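Local coordinates for protein glutamate--tRNA ligase (Elizabethkingia anophelis, PDB 6B1Z) that probably attaches glutamate to its cognate tRNA at the expense of ATP, as a class I glutamyl-tRNA synthetase, at residues A254-G264 with L336-F346; D320-D328 with K350-Y358. One frame throughout, in Å; residues are numbered along the deposited sequence.

Contact 1: A254-G264 with L336-F346; sequences AHLSLILKPEG and LNKVHKAGARF. With EDO (1,2-ethanediol), chain R; EDO (1,2-ethanediol), chain T.
Leu260 and Arg345 lie side by side in a single parallel bridge, the close-packed middle of this contact. Leu260 N gives a nearly straight bond to Ala344 O (2.8 Å, 173° at the hydrogen), and Phe346 N returns one to Leu260 O (2.9 Å). Leu260 CD1 presses on the backbone of Gly343, 3.6 Å from its C atom, where the neighbour has no side chain to intervene. On the inner side, Ile259 CG2 meets Phe346 CB at 3.9 Å, and Pro262 CG sits at the edge of the Phe346 ring, which also meets Phe278. The 254-264 segment leaves strand 252-256 of the class I catalytic domain and runs toward the KLSKR sequence beginning at Lys267, the KMSKS-type signature of this family. At the exposed far end Arg345, extended from CG to NE, reaches forward along that segment, past Lys261 to Gly264. Its NH1 and NH2 both grip Gly264 O, NH1 at 2.5 Å on a lone pair in the carbonyl plane, while NH1 also bonds Lys261 O from above that carbonyl's plane. Toward the strand the backbones diverge: an ethanediol, probably from the crystallisation liquor, accepts from Ser257 N and donates to His340 O through the same O1, and a water joins Ser257 O to Ala344 N. There Ser257 OG, beside its own backbone N (chi1 -62°), still donates directly to Lys341 O at 2.5 Å.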
loop_
_atom_site.group_PDB
_atom_site.type_symbol
_atom_site.label_atom_id
_atom_site.label_comp_id
_atom_site.label_asym_id
_atom_site.label_seq_id
_atom_site.Cartn_x
_atom_site.Cartn_y
_atom_site.Cartn_z
ATOM N N ALA A 254 -0.450 -18.077 -8.681
ATOM C CA ALA A 254 0.801 -17.325 -8.591
ATOM C C ALA A 254 0.908 -16.769 -7.182
ATOM O O ALA A 254 0.051 -15.981 -6.769
ATOM C CB ALA A 254 0.841 -16.189 -9.620
ATOM N N HIS A 255 1.945 -17.164 -6.447
ATOM C CA HIS A 255 2.107 -16.770 -5.051
ATOM C C HIS A 255 3.236 -15.756 -4.934
ATOM O O HIS A 255 4.392 -16.058 -5.258
ATOM C CB HIS A 255 2.355 -17.989 -4.167
ATOM C CG HIS A 255 1.113 -18.778 -3.904
ATOM N ND1 HIS A 255 0.628 -19.719 -4.793
ATOM C CD2 HIS A 255 0.247 -18.763 -2.862
ATOM C CE1 HIS A 255 -0.481 -20.250 -4.304
ATOM N NE2 HIS A 255 -0.737 -19.683 -3.134
ATOM N N LEU A 256 2.891 -14.558 -4.470
ATOM C CA LEU A 256 3.825 -13.446 -4.354
ATOM C C LEU A 256 4.540 -13.474 -3.008
ATOM O O LEU A 256 3.902 -13.565 -1.954
ATOM C CB LEU A 256 3.061 -12.132 -4.524
ATOM C CG LEU A 256 2.219 -12.038 -5.800
ATOM C CD1 LEU A 256 1.270 -10.838 -5.724
ATOM C CD2 LEU A 256 3.129 -11.912 -7.027
ATOM N N SER A 257 5.862 -13.379 -3.041
ATOM C CA SER A 257 6.641 -13.429 -1.809
ATOM C C SER A 257 6.402 -12.175 -0.973
ATOM O O SER A 257 6.212 -11.081 -1.509
ATOM C CB SER A 257 8.127 -13.586 -2.140
ATOM O OG SER A 257 8.333 -14.814 -2.836
ATOM N N LEU A 258 6.399 -12.343 0.350
ATOM C CA LEU A 258 6.142 -11.217 1.244
ATOM C C LEU A 258 7.193 -10.125 1.061
ATOM O O LEU A 258 8.372 -10.405 0.832
ATOM C CB LEU A 258 6.134 -11.698 2.700
ATOM C CG LEU A 258 5.025 -12.707 3.023
ATOM C CD1 LEU A 258 5.166 -13.220 4.453
ATOM C CD2 LEU A 258 3.653 -12.101 2.804
ATOM N N ILE A 259 6.740 -8.874 1.148
ATOM C CA ILE A 259 7.635 -7.725 1.102
ATOM C C ILE A 259 8.524 -7.744 2.334
ATOM O O ILE A 259 8.055 -7.968 3.457
ATOM C CB ILE A 259 6.819 -6.430 1.007
ATOM C CG1 ILE A 259 5.986 -6.426 -0.283
ATOM C CG2 ILE A 259 7.739 -5.207 1.095
ATOM C CD1 ILE A 259 4.912 -5.356 -0.346
ATOM N N LEU A 260 9.814 -7.520 2.129
ATOM C CA LEU A 260 10.786 -7.619 3.205
ATOM C C LEU A 260 11.001 -6.272 3.902
ATOM O O LEU A 260 10.702 -5.199 3.365
ATOM C CB LEU A 260 12.107 -8.162 2.661
ATOM C CG LEU A 260 11.986 -9.518 1.963
ATOM C CD1 LEU A 260 13.312 -9.911 1.361
ATOM C CD2 LEU A 260 11.510 -10.585 2.937
ATOM N N LYS A 261 11.528 -6.352 5.126
ATOM C CA LYS A 261 11.839 -5.155 5.896
ATOM C C LYS A 261 12.881 -4.305 5.171
ATOM O O LYS A 261 13.688 -4.819 4.388
ATOM C CB LYS A 261 12.381 -5.534 7.274
ATOM C CG LYS A 261 11.342 -6.068 8.220
ATOM C CD LYS A 261 11.918 -6.190 9.626
ATOM C CE LYS A 261 10.932 -6.848 10.567
ATOM N NZ LYS A 261 9.630 -6.127 10.583
ATOM N N PRO A 262 12.907 -2.996 5.432
ATOM C CA PRO A 262 13.931 -2.161 4.784
ATOM C C PRO A 262 15.344 -2.580 5.137
ATOM O O PRO A 262 16.245 -2.503 4.292
ATOM C CB PRO A 262 13.614 -0.750 5.303
ATOM C CG PRO A 262 12.195 -0.800 5.741
ATOM C CD PRO A 262 11.968 -2.203 6.245
ATOM N N GLU A 263 15.563 -3.018 6.369
ATOM C CA GLU A 263 16.886 -3.419 6.824
ATOM C C GLU A 263 16.733 -4.583 7.786
ATOM O O GLU A 263 15.761 -4.650 8.545
ATOM C CB GLU A 263 17.636 -2.240 7.485
ATOM C CG GLU A 263 18.069 -1.159 6.479
ATOM C CD GLU A 263 18.487 0.159 7.123
ATOM O OE1 GLU A 263 18.547 0.228 8.368
ATOM O OE2 GLU A 263 18.753 1.126 6.372
ATOM N N GLY A 264 17.688 -5.507 7.736
ATOM C CA GLY A 264 17.647 -6.668 8.591
ATOM C C GLY A 264 16.798 -7.791 8.025
ATOM O O GLY A 264 16.278 -7.737 6.903
ATOM N N LEU A 336 3.555 -11.531 -15.792
ATOM C CA LEU A 336 3.543 -12.207 -14.503
ATOM C C LEU A 336 4.699 -13.189 -14.378
ATOM O O LEU A 336 5.191 -13.434 -13.268
ATOM C CB LEU A 336 2.199 -12.914 -14.329
ATOM C CG LEU A 336 1.771 -13.441 -12.970
ATOM C CD1 LEU A 336 1.776 -12.336 -11.915
ATOM C CD2 LEU A 336 0.400 -14.069 -13.126
ATOM N N ASN A 337 5.167 -13.736 -15.504
ATOM C CA ASN A 337 6.295 -14.662 -15.487
ATOM C C ASN A 337 7.615 -13.963 -15.191
ATOM O O ASN A 337 8.623 -14.651 -15.000
ATOM C CB ASN A 337 6.391 -15.417 -16.822
ATOM C CG ASN A 337 5.166 -16.275 -17.105
ATOM O OD1 ASN A 337 4.680 -17.012 -16.240
ATOM N ND2 ASN A 337 4.656 -16.182 -18.327
ATOM N N LYS A 338 7.632 -12.627 -15.156
ATOM C CA LYS A 338 8.807 -11.831 -14.829
ATOM C C LYS A 338 8.814 -11.329 -13.389
ATOM O O LYS A 338 9.771 -10.662 -12.987
ATOM C CB LYS A 338 8.916 -10.633 -15.783
ATOM N N VAL A 339 7.767 -11.605 -12.614
ATOM C CA VAL A 339 7.764 -11.249 -11.200
ATOM C C VAL A 339 8.717 -12.174 -10.451
ATOM O O VAL A 339 8.695 -13.397 -10.647
ATOM C CB VAL A 339 6.336 -11.333 -10.644
ATOM C CG1 VAL A 339 6.309 -11.087 -9.132
ATOM C CG2 VAL A 339 5.443 -10.312 -11.355
ATOM N N HIS A 340 9.553 -11.596 -9.586
ATOM C CA HIS A 340 10.602 -12.361 -8.922
ATOM C C HIS A 340 10.033 -13.282 -7.850
ATOM O O HIS A 340 9.069 -12.944 -7.159
ATOM C CB HIS A 340 11.630 -11.426 -8.285
ATOM C CG HIS A 340 12.322 -10.529 -9.263
ATOM N ND1 HIS A 340 13.071 -11.012 -10.314
ATOM C CD2 HIS A 340 12.387 -9.178 -9.340
ATOM C CE1 HIS A 340 13.563 -9.997 -11.003
ATOM N NE2 HIS A 340 13.163 -8.874 -10.433
ATOM N N LYS A 341 10.639 -14.470 -7.736
ATOM C CA LYS A 341 10.363 -15.365 -6.620
ATOM C C LYS A 341 10.971 -14.848 -5.319
ATOM O O LYS A 341 10.403 -15.057 -4.242
ATOM C CB LYS A 341 10.911 -16.759 -6.948
ATOM C CG LYS A 341 10.673 -17.828 -5.901
ATOM C CD LYS A 341 11.217 -19.176 -6.386
ATOM C CE LYS A 341 10.876 -20.306 -5.420
ATOM N NZ LYS A 341 11.428 -21.613 -5.867
ATOM N N ALA A 342 12.108 -14.168 -5.399
ATOM C CA ALA A 342 12.741 -13.635 -4.200
ATOM C C ALA A 342 11.928 -12.474 -3.632
ATOM O O ALA A 342 11.332 -11.691 -4.377
ATOM C CB ALA A 342 14.164 -13.175 -4.510
ATOM N N GLY A 343 11.897 -12.373 -2.305
ATOM C CA GLY A 343 11.277 -11.215 -1.680
ATOM C C GLY A 343 12.004 -9.931 -2.029
ATOM O O GLY A 343 13.208 -9.916 -2.297
ATOM N N ALA A 344 11.246 -8.836 -2.023
ATOM C CA ALA A 344 11.762 -7.504 -2.315
ATOM C C ALA A 344 11.722 -6.673 -1.040
ATOM O O ALA A 344 10.699 -6.650 -0.351
ATOM C CB ALA A 344 10.930 -6.837 -3.417
ATOM N N ARG A 345 12.822 -5.990 -0.730
ATOM C CA ARG A 345 12.860 -5.110 0.436
ATOM C C ARG A 345 12.109 -3.815 0.162
ATOM O O ARG A 345 12.305 -3.174 -0.880
ATOM C CB ARG A 345 14.298 -4.773 0.828
ATOM C CG ARG A 345 15.048 -5.890 1.511
ATOM C CD ARG A 345 16.306 -5.321 2.158
ATOM N NE ARG A 345 17.166 -6.350 2.729
ATOM C CZ ARG A 345 17.076 -6.796 3.980
ATOM N NH1 ARG A 345 16.156 -6.308 4.801
ATOM N NH2 ARG A 345 17.913 -7.727 4.414
ATOM N N PHE A 346 11.267 -3.411 1.107
ATOM C CA PHE A 346 10.673 -2.087 1.004
ATOM C C PHE A 346 11.750 -1.022 1.195
ATOM O O PHE A 346 12.654 -1.178 2.017
ATOM C CB PHE A 346 9.575 -1.891 2.048
ATOM C CG PHE A 346 8.987 -0.515 2.007
ATOM C CD1 PHE A 346 8.106 -0.161 0.997
ATOM C CD2 PHE A 346 9.373 0.447 2.931
ATOM C CE1 PHE A 346 7.589 1.126 0.925
ATOM C CE2 PHE A 346 8.862 1.740 2.860
ATOM C CZ PHE A 346 7.974 2.076 1.863
HETATM C C1 EDO R . 6.773 -11.175 -5.360
HETATM O O1 EDO R . 7.103 -12.574 -5.422
HETATM C C2 EDO R . 8.043 -10.365 -5.590
HETATM O O2 EDO R . 8.900 -10.563 -4.456
HETATM C C1 EDO T . 13.889 -14.015 -9.168
HETATM O O1 EDO T . 13.944 -14.309 -7.764
HETATM C C2 EDO T . 13.460 -15.238 -9.970
HETATM O O2 EDO T . 12.077 -15.533 -9.743
HETATM O O HOH W 1 8.363 -9.263 -2.164
HETATM O O HOH W 2 15.504 -1.069 1.737
#

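Contact 2: D320-D328 with K350-Y358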
loop_
_atom_site.group_PDB
_atom_site.type_symbol
_atom_site.label_atom_id
_atom_site.label_comp_id
_atom_site.label_asym_id
_atom_site.label_seq_id
_atom_site.Cartn_x
_atom_site.Cartn_y
_atom_site.Cartn_z
ATOM N N ASP A 320 12.804 -3.515 -20.006
ATOM C CA ASP A 320 13.457 -2.338 -20.568
ATOM C C ASP A 320 14.215 -1.516 -19.531
ATOM O O ASP A 320 14.855 -0.524 -19.902
ATOM C CB ASP A 320 12.429 -1.452 -21.287
ATOM C CG ASP A 320 11.286 -1.006 -20.382
ATOM O OD1 ASP A 320 11.346 -1.245 -19.158
ATOM O OD2 ASP A 320 10.317 -0.411 -20.904
ATOM N N ASN A 321 14.152 -1.895 -18.252
ATOM C CA ASN A 321 14.865 -1.215 -17.170
ATOM C C ASN A 321 14.438 0.242 -17.018
ATOM O O ASN A 321 15.200 1.065 -16.507
ATOM C CB ASN A 321 16.383 -1.297 -17.358
ATOM C CG ASN A 321 16.901 -2.719 -17.302
ATOM O OD1 ASN A 321 16.358 -3.564 -16.586
ATOM N ND2 ASN A 321 17.955 -2.994 -18.063
ATOM N N LYS A 322 13.230 0.573 -17.459
ATOM C CA LYS A 322 12.680 1.911 -17.297
ATOM C C LYS A 322 11.896 1.965 -15.990
ATOM O O LYS A 322 10.900 1.248 -15.830
ATOM C CB LYS A 322 11.787 2.264 -18.484
ATOM C CG LYS A 322 11.267 3.689 -18.487
ATOM C CD LYS A 322 10.416 3.939 -19.721
ATOM C CE LYS A 322 9.755 5.304 -19.678
ATOM N NZ LYS A 322 8.725 5.433 -20.746
ATOM N N GLU A 323 12.340 2.814 -15.062
ATOM C CA GLU A 323 11.755 2.812 -13.721
ATOM C C GLU A 323 10.456 3.601 -13.649
ATOM O O GLU A 323 9.532 3.213 -12.927
ATOM C CB GLU A 323 12.737 3.397 -12.721
ATOM C CG GLU A 323 13.932 2.556 -12.438
ATOM C CD GLU A 323 14.631 3.045 -11.202
ATOM O OE1 GLU A 323 15.475 3.959 -11.312
ATOM O OE2 GLU A 323 14.299 2.537 -10.119
ATOM N N ILE A 324 10.389 4.735 -14.337
ATOM C CA ILE A 324 9.219 5.603 -14.294
ATOM C C ILE A 324 8.274 5.149 -15.400
ATOM O O ILE A 324 8.608 5.232 -16.585
ATOM C CB ILE A 324 9.606 7.075 -14.463
ATOM C CG1 ILE A 324 10.541 7.515 -13.335
ATOM C CG2 ILE A 324 8.360 7.942 -14.513
ATOM C CD1 ILE A 324 9.860 7.642 -11.991
ATOM N N VAL A 325 7.103 4.655 -15.013
ATOM C CA VAL A 325 6.116 4.152 -15.964
ATOM C C VAL A 325 4.723 4.529 -15.477
ATOM O O VAL A 325 4.428 4.480 -14.278
ATOM C CB VAL A 325 6.220 2.626 -16.173
ATOM C CG1 VAL A 325 7.298 2.300 -17.212
ATOM C CG2 VAL A 325 6.491 1.921 -14.863
ATOM N N SER A 326 3.869 4.893 -16.425
ATOM C CA SER A 326 2.463 5.159 -16.176
ATOM C C SER A 326 1.688 3.849 -16.046
ATOM O O SER A 326 2.166 2.772 -16.407
ATOM C CB SER A 326 1.873 5.968 -17.327
ATOM O OG SER A 326 1.769 5.151 -18.490
ATOM N N MET A 327 0.452 3.954 -15.552
ATOM C CA MET A 327 -0.410 2.773 -15.510
ATOM C C MET A 327 -0.571 2.152 -16.897
ATOM O O MET A 327 -0.530 0.926 -17.038
ATOM C CB MET A 327 -1.778 3.137 -14.928
ATOM C CG MET A 327 -2.734 1.957 -14.758
ATOM S SD MET A 327 -2.201 0.789 -13.494
ATOM C CE MET A 327 -2.746 1.632 -12.022
ATOM N N ASP A 328 -0.772 2.976 -17.934
ATOM C CA ASP A 328 -0.919 2.421 -19.279
ATOM C C ASP A 328 0.345 1.698 -19.731
ATOM O O ASP A 328 0.268 0.641 -20.371
ATOM C CB ASP A 328 -1.292 3.516 -20.279
ATOM C CG ASP A 328 -2.761 3.879 -20.217
ATOM O OD1 ASP A 328 -3.553 3.065 -19.695
ATOM O OD2 ASP A 328 -3.120 4.976 -20.696
ATOM N N LYS A 350 13.298 4.921 -1.876
ATOM C CA LYS A 350 12.753 4.784 -3.223
ATOM C C LYS A 350 11.356 5.372 -3.321
ATOM O O LYS A 350 11.012 6.016 -4.324
ATOM C CB LYS A 350 12.735 3.314 -3.625
ATOM C CG LYS A 350 12.556 3.123 -5.105
ATOM C CD LYS A 350 13.843 3.462 -5.806
ATOM C CE LYS A 350 13.685 3.342 -7.295
ATOM N NZ LYS A 350 15.022 3.294 -7.957
ATOM N N ALA A 351 10.532 5.191 -2.284
ATOM C CA ALA A 351 9.190 5.769 -2.334
ATOM C C ALA A 351 9.253 7.288 -2.414
ATOM O O ALA A 351 8.504 7.914 -3.183
ATOM C CB ALA A 351 8.390 5.318 -1.117
ATOM N N LYS A 352 10.165 7.899 -1.653
ATOM C CA LYS A 352 10.307 9.348 -1.696
ATOM C C LYS A 352 10.905 9.802 -3.022
ATOM O O LYS A 352 10.507 10.836 -3.570
ATOM C CB LYS A 352 11.148 9.810 -0.510
ATOM C CG LYS A 352 10.378 9.633 0.797
ATOM C CD LYS A 352 11.212 9.898 2.022
ATOM C CE LYS A 352 10.339 9.894 3.258
ATOM N NZ LYS A 352 11.171 10.040 4.493
ATOM N N TRP A 353 11.850 9.028 -3.559
ATOM C CA TRP A 353 12.437 9.367 -4.857
ATOM C C TRP A 353 11.375 9.357 -5.947
ATOM O O TRP A 353 11.313 10.280 -6.762
ATOM C CB TRP A 353 13.568 8.399 -5.202
ATOM C CG TRP A 353 14.168 8.584 -6.586
ATOM C CD1 TRP A 353 15.192 9.431 -6.934
ATOM C CD2 TRP A 353 13.804 7.880 -7.787
ATOM N NE1 TRP A 353 15.493 9.286 -8.276
ATOM C CE2 TRP A 353 14.653 8.348 -8.821
ATOM C CE3 TRP A 353 12.844 6.908 -8.091
ATOM C CZ2 TRP A 353 14.566 7.879 -10.133
ATOM C CZ3 TRP A 353 12.762 6.435 -9.403
ATOM C CH2 TRP A 353 13.621 6.922 -10.404
ATOM N N PHE A 354 10.533 8.318 -5.974
ATOM C CA PHE A 354 9.428 8.290 -6.932
ATOM C C PHE A 354 8.543 9.523 -6.788
ATOM O O PHE A 354 8.141 10.120 -7.798
ATOM C CB PHE A 354 8.586 7.021 -6.759
ATOM C CG PHE A 354 9.066 5.845 -7.574
ATOM C CD1 PHE A 354 8.964 5.842 -8.970
ATOM C CD2 PHE A 354 9.589 4.724 -6.949
ATOM C CE1 PHE A 354 9.400 4.746 -9.718
ATOM C CE2 PHE A 354 10.014 3.625 -7.684
ATOM C CZ PHE A 354 9.920 3.627 -9.070
ATOM N N ASN A 355 8.206 9.907 -5.550
ATOM C CA ASN A 355 7.349 11.077 -5.361
ATOM C C ASN A 355 8.013 12.319 -5.934
ATOM O O ASN A 355 7.372 13.115 -6.632
ATOM C CB ASN A 355 6.997 11.302 -3.886
ATOM C CG ASN A 355 5.549 11.802 -3.723
ATOM O OD1 ASN A 355 4.618 11.163 -4.216
ATOM N ND2 ASN A 355 5.367 12.972 -3.103
ATOM N N GLN A 356 9.305 12.492 -5.649
ATOM C CA GLN A 356 10.036 13.641 -6.174
ATOM C C GLN A 356 10.022 13.650 -7.698
ATOM O O GLN A 356 9.824 14.701 -8.321
ATOM C CB GLN A 356 11.471 13.614 -5.649
ATOM C CG GLN A 356 12.230 14.863 -6.008
ATOM C CD GLN A 356 13.551 14.906 -5.322
ATOM O OE1 GLN A 356 13.733 15.608 -4.320
ATOM N NE2 GLN A 356 14.487 14.129 -5.830
ATOM N N GLN A 357 10.263 12.491 -8.314
ATOM C CA GLN A 357 10.289 12.419 -9.772
ATOM C C GLN A 357 8.965 12.876 -10.365
ATOM O O GLN A 357 8.944 13.627 -11.348
ATOM C CB GLN A 357 10.600 10.996 -10.250
ATOM C CG GLN A 357 11.951 10.426 -9.823
ATOM C CD GLN A 357 13.099 11.385 -10.004
ATOM O OE1 GLN A 357 13.582 11.593 -11.115
ATOM N NE2 GLN A 357 13.550 11.978 -8.904
ATOM N N TYR A 358 7.850 12.433 -9.777
ATOM C CA TYR A 358 6.539 12.799 -10.309
ATOM C C TYR A 358 6.200 14.248 -9.996
ATOM O O TYR A 358 5.622 14.942 -10.842
ATOM C CB TYR A 358 5.455 11.839 -9.778
ATOM C CG TYR A 358 5.353 10.535 -10.552
ATOM C CD1 TYR A 358 6.198 9.462 -10.288
ATOM C CD2 TYR A 358 4.417 10.387 -11.569
ATOM C CE1 TYR A 358 6.103 8.273 -11.016
ATOM C CE2 TYR A 358 4.314 9.221 -12.291
ATOM C CZ TYR A 358 5.148 8.163 -12.006
ATOM O OH TYR A 358 5.029 7.022 -12.747
#
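Ile324 drives its CD1 methyl into the hole formed by Trp353, Phe354, Gln357 and Tyr358, four residues at i, i+1, i+4 and i+5 of helix 348-361. Here a loop of the class I catalytic domain packs on a helix at the start of the anticodon-binding part. Ile324 CG1 stands anti to the carbonyl carbon, and a chi2 of -72° bends CD1 toward the helix, 3.6 Å from Phe354 CD1 and 3.9 Å from Gln357 CB. The other branch, CG2, slides past Tyr358 near its CZ and OH. Glu323 keeps an extended chain; it and Trp353 cross at about a right angle, yet the carboxylate and indole planes are only 20° apart, OE1 3.6 Å from Trp353 CH2. Lys350 bends at chi2 (75°) to set its ammonium over the rim of one face of that indole and form a salt bridge with Glu323 OE2; the modelled NZ-to-OE2 separation is improbably short. Gln357, also bent at chi2, puts CG 3.5 Å above the centre of the opposite indole face, so the indole lies between two side chains of its own helix. Trp353 CZ3 in turn covers a face of Phe354, whose edge meets Glu323 O. Asn309, on helix 304-312, holds the loop through Glu323 O and Val325 N, and Tyr358 OH bonds Asn309 OD1 while lying 3.0 Å from Val325 O at an angle too poor for a hydrogen bond.

Along the chain from the N terminus come 254-264, 320-328, 336-346 and 350-358, so the two contacts cross: each loop holds one segment of the other. Contact 1 closes the longer loop, 71 residues that include the KLSKR signature and helix 304-312. Contact 2 closes a shorter one of 21 residues containing most of helix 327-333 and all of 336-346. The centres lie about 18 Å apart, and the connection is through the chain rather than by direct touch. Contact 1 joins the exit of strand 252-256 to the approach of helix 348-361; contact 2 then fastens that helix to the loop ahead of helix 327-333, at the passage from catalytic to anticodon-binding parts.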